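Local coordinates for D-2-hydroxyacid dehydrogensase protein (Ketogulonicigenium vulgare, PDB 4LSW) that probably catalyses the NAD(P)-dependent interconversion of D-2-hydroxyacids and 2-oxoacids, at residues T193-V198 and R217-A222; G227-I232 and S236-E241. All coordinates share one frame; numbering follows the deposited sequence.

Both contacts lie in the Rossmann-type nucleotide-binding half of the chain and follow one another in series, neither enclosing nor crossing the other. Coming from the N terminus, the chain runs through helix 191-196, passes along strand 200-203 and returns on helix 217-223; contact 1 closes that loop by setting the two helices side by side. A short connection leads to strand 228-231, and contact 2 closes a much tighter loop where the chain turns back to start helix 240-249. The centres are about 12 Å apart. They meet directly where Ile220 CD1 packs 4.2 Å from Asp239 O, so helix 217-223 sits against the beginning of helix 240-249.

Contact 1: T193-V198 and R217-A222; sequences TLARDV and RDVIEA
Ala195 and Ala222 face each other's helix and bring their methyl groups side by side, CB to CB 4.0 Å, the Ala222 methyl resting over the backbone of Arg196. Side chains this small let the backbones come close: the CA atoms of Arg196 and Ala222 are 4.5 Å apart. The methyl of Ala195 also rests against the carbonyl of Val219, 3.5 Å from CB to O, and touches Val219 CG1, the branch that lies anti to the backbone N (chi1 173°). Beside the alanines, the CA-H of Arg196 points at Ala222 O, CA to O 3.4 Å with 155° at the hydrogen, a weak polar contact. The rest of Arg196 leads away from helix 217-223 and folds over Asp197. There OD1 of Asp197 sits above the centre of the guanidinium face, and OD2 is 3.0 Å from Arg196 NH2, a pairing of charges without a directed N-H bond. In the Rossmann-type fold helix 191-196 leads from strand 186-188 into strand 200-203, and helix 217-223 from strand 200-203 to strand 228-231. On the flanks Leu194 packs on strands 170-174 and 186-188, Ile220 on helix 240-249.

Contact 2: G227-I232 and S236-E241; sequences GMLINI and SNIDEE
Ile238 pushes its CD1 methyl between Leu229 and Asn231, two residues of strand 228-231 whose side chains leave the same face of the sheet. The contact closes the strand-to-helix connection of a beta-alpha-beta unit of the Rossmann-type fold, in which strand 228-231 leads into helix 240-249 and on to strand 254-257. In relatives, the short loop after this strand usually carries the arginine that binds the substrate.

The tight part is small and fully buried. Leu229 and Ile238 meet tip to tip, with CD2 of Leu229 3.8 Å from CD1 of Ile238. From the other strand residue, Asn231, the same methyl is 3.7 Å from CB and 3.6 Å from CG, so it lies over the face of the amide group. The CA atoms of Asn231 and Ile238, the nearest pair across the contact, stay 8.7 Å apart, and the side chain of Ile238, fully extended at chi2 (-180°), covers a good part of that distance. Leu229 continues onto Leu201 and Val203 of strand 200-203, and Asn231 also touches Val203, which extends this packing to the adjacent strand.

Away from that core the second segment loosens towards solvent, where Ser236 and Glu241 are both exposed. Asn237, by contrast, is buried just before Ile238 and gripped at both ends of its amide: OD1 accepts from Ala209 N and ND2 donates to Ala207 O. Asp239 is the N-cap just ahead of helix 240-249, its carboxylate oxygen OD1 accepting a hydrogen bond from Ala242 N.

Contact 1: T193-V198 and R217-A222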
loop_
_atom_site.group_PDB
_atom_site.type_symbol
_atom_site.label_atom_id
_atom_site.label_comp_id
_atom_site.label_asym_id
_atom_site.label_seq_id
_atom_site.Cartn_x
_atom_site.Cartn_y
_atom_site.Cartn_z
ATOM N N THR A 193 -8.245 -11.667 -19.490
ATOM C CA THR A 193 -9.280 -12.682 -19.327
ATOM C C THR A 193 -9.988 -12.519 -17.990
ATOM O O THR A 193 -11.214 -12.640 -17.905
ATOM C CB THR A 193 -8.690 -14.088 -19.412
ATOM O OG1 THR A 193 -7.946 -14.216 -20.633
ATOM C CG2 THR A 193 -9.792 -15.137 -19.369
ATOM N N LEU A 194 -9.220 -12.236 -16.945
ATOM C CA LEU A 194 -9.799 -12.017 -15.623
ATOM C C LEU A 194 -10.834 -10.899 -15.693
ATOM O O LEU A 194 -11.978 -11.046 -15.244
ATOM C CB LEU A 194 -8.699 -11.650 -14.620
ATOM C CG LEU A 194 -9.154 -11.382 -13.180
ATOM C CD1 LEU A 194 -9.690 -12.656 -12.575
ATOM C CD2 LEU A 194 -7.993 -10.845 -12.373
ATOM N N ALA A 195 -10.431 -9.783 -16.287
ATOM C CA ALA A 195 -11.287 -8.609 -16.346
ATOM C C ALA A 195 -12.541 -8.824 -17.182
ATOM O O ALA A 195 -13.622 -8.309 -16.860
ATOM C CB ALA A 195 -10.487 -7.443 -16.897
ATOM N N ARG A 196 -12.386 -9.562 -18.281
ATOM C CA ARG A 196 -13.485 -9.797 -19.207
ATOM C C ARG A 196 -14.735 -10.354 -18.528
ATOM O O ARG A 196 -15.856 -9.966 -18.871
ATOM C CB ARG A 196 -13.032 -10.739 -20.331
ATOM C CG ARG A 196 -14.106 -10.984 -21.388
ATOM C CD ARG A 196 -13.669 -12.030 -22.408
ATOM N NE ARG A 196 -13.142 -13.227 -21.757
ATOM C CZ ARG A 196 -13.788 -14.386 -21.661
ATOM N NH1 ARG A 196 -15.000 -14.523 -22.188
ATOM N NH2 ARG A 196 -13.216 -15.420 -21.047
ATOM N N ASP A 197 -14.531 -11.244 -17.566
ATOM C CA ASP A 197 -15.626 -11.994 -16.959
ATOM C C ASP A 197 -16.072 -11.476 -15.595
ATOM O O ASP A 197 -16.783 -12.183 -14.884
ATOM C CB ASP A 197 -15.244 -13.472 -16.821
ATOM C CG ASP A 197 -15.025 -14.144 -18.155
ATOM O OD1 ASP A 197 -15.630 -13.690 -19.142
ATOM O OD2 ASP A 197 -14.242 -15.118 -18.210
ATOM N N VAL A 198 -15.658 -10.272 -15.210
ATOM C CA VAL A 198 -16.063 -9.745 -13.895
ATOM C C VAL A 198 -16.684 -8.358 -13.949
ATOM O O VAL A 198 -16.495 -7.619 -14.916
ATOM C CB VAL A 198 -14.907 -9.750 -12.859
ATOM C CG1 VAL A 198 -14.326 -11.129 -12.722
ATOM C CG2 VAL A 198 -13.822 -8.737 -13.247
ATOM N N ARG A 217 -4.642 -0.524 -21.324
ATOM C CA ARG A 217 -5.859 -0.341 -22.118
ATOM C C ARG A 217 -6.640 -1.644 -22.334
ATOM O O ARG A 217 -7.862 -1.652 -22.205
ATOM C CB ARG A 217 -5.550 0.299 -23.484
ATOM C CG ARG A 217 -6.765 0.389 -24.406
ATOM C CD ARG A 217 -6.438 1.078 -25.742
ATOM N NE ARG A 217 -6.692 2.513 -25.707
ATOM C CZ ARG A 217 -7.663 3.118 -26.386
ATOM N NH1 ARG A 217 -8.475 2.420 -27.170
ATOM N NH2 ARG A 217 -7.814 4.430 -26.296
ATOM N N ASP A 218 -5.954 -2.740 -22.661
ATOM C CA ASP A 218 -6.668 -3.979 -22.942
ATOM C C ASP A 218 -7.402 -4.529 -21.715
ATOM O O ASP A 218 -8.543 -4.984 -21.825
ATOM C CB ASP A 218 -5.735 -5.040 -23.552
ATOM C CG ASP A 218 -5.313 -4.705 -24.970
ATOM O OD1 ASP A 218 -6.036 -3.952 -25.645
ATOM O OD2 ASP A 218 -4.256 -5.212 -25.397
ATOM N N VAL A 219 -6.751 -4.478 -20.555
ATOM C CA VAL A 219 -7.391 -4.956 -19.325
ATOM C C VAL A 219 -8.573 -4.060 -18.984
ATOM O O VAL A 219 -9.659 -4.541 -18.660
ATOM C CB VAL A 219 -6.408 -4.978 -18.153
ATOM C CG1 VAL A 219 -7.136 -5.321 -16.845
ATOM C CG2 VAL A 219 -5.314 -5.989 -18.436
ATOM N N ILE A 220 -8.354 -2.754 -19.077
ATOM C CA ILE A 220 -9.384 -1.775 -18.757
ATOM C C ILE A 220 -10.594 -1.930 -19.675
ATOM O O ILE A 220 -11.744 -1.878 -19.239
ATOM C CB ILE A 220 -8.808 -0.347 -18.805
ATOM C CG1 ILE A 220 -7.777 -0.176 -17.683
ATOM C CG2 ILE A 220 -9.930 0.672 -18.693
ATOM C CD1 ILE A 220 -6.890 1.048 -17.839
ATOM N N GLU A 221 -10.337 -2.149 -20.961
ATOM C CA GLU A 221 -11.424 -2.301 -21.925
ATOM C C GLU A 221 -12.202 -3.590 -21.694
ATOM O O GLU A 221 -13.420 -3.630 -21.848
ATOM C CB GLU A 221 -10.891 -2.234 -23.362
ATOM C CG GLU A 221 -10.485 -0.826 -23.738
ATOM C CD GLU A 221 -10.273 -0.633 -25.217
ATOM O OE1 GLU A 221 -10.127 -1.631 -25.963
ATOM O OE2 GLU A 221 -10.251 0.542 -25.625
ATOM N N ALA A 222 -11.488 -4.637 -21.320
ATOM C CA ALA A 222 -12.126 -5.903 -20.993
ATOM C C ALA A 222 -12.989 -5.804 -19.729
ATOM O O ALA A 222 -14.019 -6.472 -19.625
ATOM C CB ALA A 222 -11.085 -7.021 -20.874
#

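Contact 2: G227-I232 and S236-E241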
loop_
_atom_site.group_PDB
_atom_site.type_symbol
_atom_site.label_atom_id
_atom_site.label_comp_id
_atom_site.label_asym_id
_atom_site.label_seq_id
_atom_site.Cartn_x
_atom_site.Cartn_y
_atom_site.Cartn_z
ATOM N N GLY A 227 -18.109 -2.150 -15.740
ATOM C CA GLY A 227 -17.177 -2.691 -14.783
ATOM C C GLY A 227 -16.585 -1.596 -13.930
ATOM O O GLY A 227 -16.627 -0.415 -14.285
ATOM N N MET A 228 -16.023 -1.997 -12.793
ATOM C CA MET A 228 -15.425 -1.082 -11.844
ATOM C C MET A 228 -14.024 -1.555 -11.478
ATOM O O MET A 228 -13.820 -2.728 -11.157
ATOM C CB MET A 228 -16.290 -1.006 -10.584
ATOM C CG MET A 228 -15.689 -0.111 -9.533
ATOM S SD MET A 228 -16.543 -0.167 -7.950
ATOM C CE MET A 228 -18.198 0.197 -8.490
ATOM N N LEU A 229 -13.064 -0.639 -11.526
ATOM C CA LEU A 229 -11.696 -0.919 -11.127
ATOM C C LEU A 229 -11.446 -0.364 -9.728
ATOM O O LEU A 229 -11.719 0.811 -9.476
ATOM C CB LEU A 229 -10.726 -0.264 -12.120
ATOM C CG LEU A 229 -9.242 -0.574 -11.896
ATOM C CD1 LEU A 229 -8.910 -2.025 -12.257
ATOM C CD2 LEU A 229 -8.366 0.408 -12.684
ATOM N N ILE A 230 -10.958 -1.205 -8.815
ATOM C CA ILE A 230 -10.626 -0.741 -7.472
ATOM C C ILE A 230 -9.143 -0.930 -7.241
ATOM O O ILE A 230 -8.655 -2.048 -7.296
ATOM C CB ILE A 230 -11.408 -1.506 -6.369
ATOM C CG1 ILE A 230 -12.921 -1.387 -6.587
ATOM C CG2 ILE A 230 -11.021 -0.993 -4.981
ATOM C CD1 ILE A 230 -13.537 -2.574 -7.329
ATOM N N ASN A 231 -8.418 0.159 -7.007
ATOM C CA ASN A 231 -6.994 0.046 -6.769
ATOM C C ASN A 231 -6.564 0.450 -5.372
ATOM O O ASN A 231 -6.765 1.605 -4.965
ATOM C CB ASN A 231 -6.171 0.830 -7.788
ATOM C CG ASN A 231 -4.714 0.518 -7.666
ATOM O OD1 ASN A 231 -4.337 -0.525 -7.124
ATOM N ND2 ASN A 231 -3.869 1.428 -8.138
ATOM N N ILE A 232 -5.975 -0.508 -4.651
ATOM C CA ILE A 232 -5.420 -0.259 -3.308
ATOM C C ILE A 232 -3.947 -0.678 -3.208
ATOM O O ILE A 232 -3.388 -0.769 -2.109
ATOM C CB ILE A 232 -6.247 -0.969 -2.207
ATOM C CG1 ILE A 232 -6.423 -2.455 -2.546
ATOM C CG2 ILE A 232 -7.595 -0.284 -2.028
ATOM C CD1 ILE A 232 -7.247 -3.235 -1.530
ATOM N N SER A 236 2.069 2.283 -10.071
ATOM C CA SER A 236 2.835 1.927 -11.273
ATOM C C SER A 236 2.231 0.781 -12.087
ATOM O O SER A 236 2.561 0.595 -13.262
ATOM C CB SER A 236 4.289 1.597 -10.919
ATOM O OG SER A 236 4.374 0.504 -10.020
ATOM N N ASN A 237 1.343 0.015 -11.469
ATOM C CA ASN A 237 0.758 -1.127 -12.155
ATOM C C ASN A 237 -0.491 -0.806 -12.959
ATOM O O ASN A 237 -1.071 -1.692 -13.595
ATOM C CB ASN A 237 0.494 -2.260 -11.177
ATOM C CG ASN A 237 1.740 -3.058 -10.880
ATOM O OD1 ASN A 237 2.631 -3.174 -11.728
ATOM N ND2 ASN A 237 1.816 -3.611 -9.682
ATOM N N ILE A 238 -0.891 0.462 -12.947
ATOM C CA ILE A 238 -1.985 0.922 -13.799
ATOM C C ILE A 238 -1.525 2.045 -14.731
ATOM O O ILE A 238 -0.851 2.988 -14.308
ATOM C CB ILE A 238 -3.192 1.374 -12.969
ATOM C CG1 ILE A 238 -3.683 0.210 -12.103
ATOM C CG2 ILE A 238 -4.319 1.872 -13.868
ATOM C CD1 ILE A 238 -4.878 0.546 -11.249
ATOM N N ASP A 239 -1.883 1.917 -16.006
ATOM C CA ASP A 239 -1.647 2.973 -16.983
ATOM C C ASP A 239 -2.702 4.059 -16.750
ATOM O O ASP A 239 -3.854 3.922 -17.171
ATOM C CB ASP A 239 -1.757 2.397 -18.401
ATOM C CG ASP A 239 -1.439 3.416 -19.493
ATOM O OD1 ASP A 239 -1.571 4.630 -19.266
ATOM O OD2 ASP A 239 -1.069 2.971 -20.601
ATOM N N GLU A 240 -2.317 5.136 -16.072
ATOM C CA GLU A 240 -3.268 6.201 -15.736
ATOM C C GLU A 240 -3.818 6.958 -16.943
ATOM O O GLU A 240 -4.969 7.385 -16.934
ATOM C CB GLU A 240 -2.682 7.185 -14.711
ATOM C CG GLU A 240 -2.454 6.571 -13.331
ATOM C CD GLU A 240 -2.201 7.605 -12.247
ATOM O OE1 GLU A 240 -2.185 8.822 -12.541
ATOM O OE2 GLU A 240 -2.025 7.189 -11.085
ATOM N N GLU A 241 -2.998 7.134 -17.978
ATOM C CA GLU A 241 -3.486 7.757 -19.205
ATOM C C GLU A 241 -4.560 6.909 -19.874
ATOM O O GLU A 241 -5.587 7.428 -20.321
ATOM C CB GLU A 241 -2.331 7.995 -20.179
ATOM C CG GLU A 241 -1.384 9.118 -19.762
ATOM C CD GLU A 241 -2.031 10.500 -19.770
ATOM O OE1 GLU A 241 -3.090 10.686 -20.404
ATOM O OE2 GLU A 241 -1.465 11.406 -19.132
#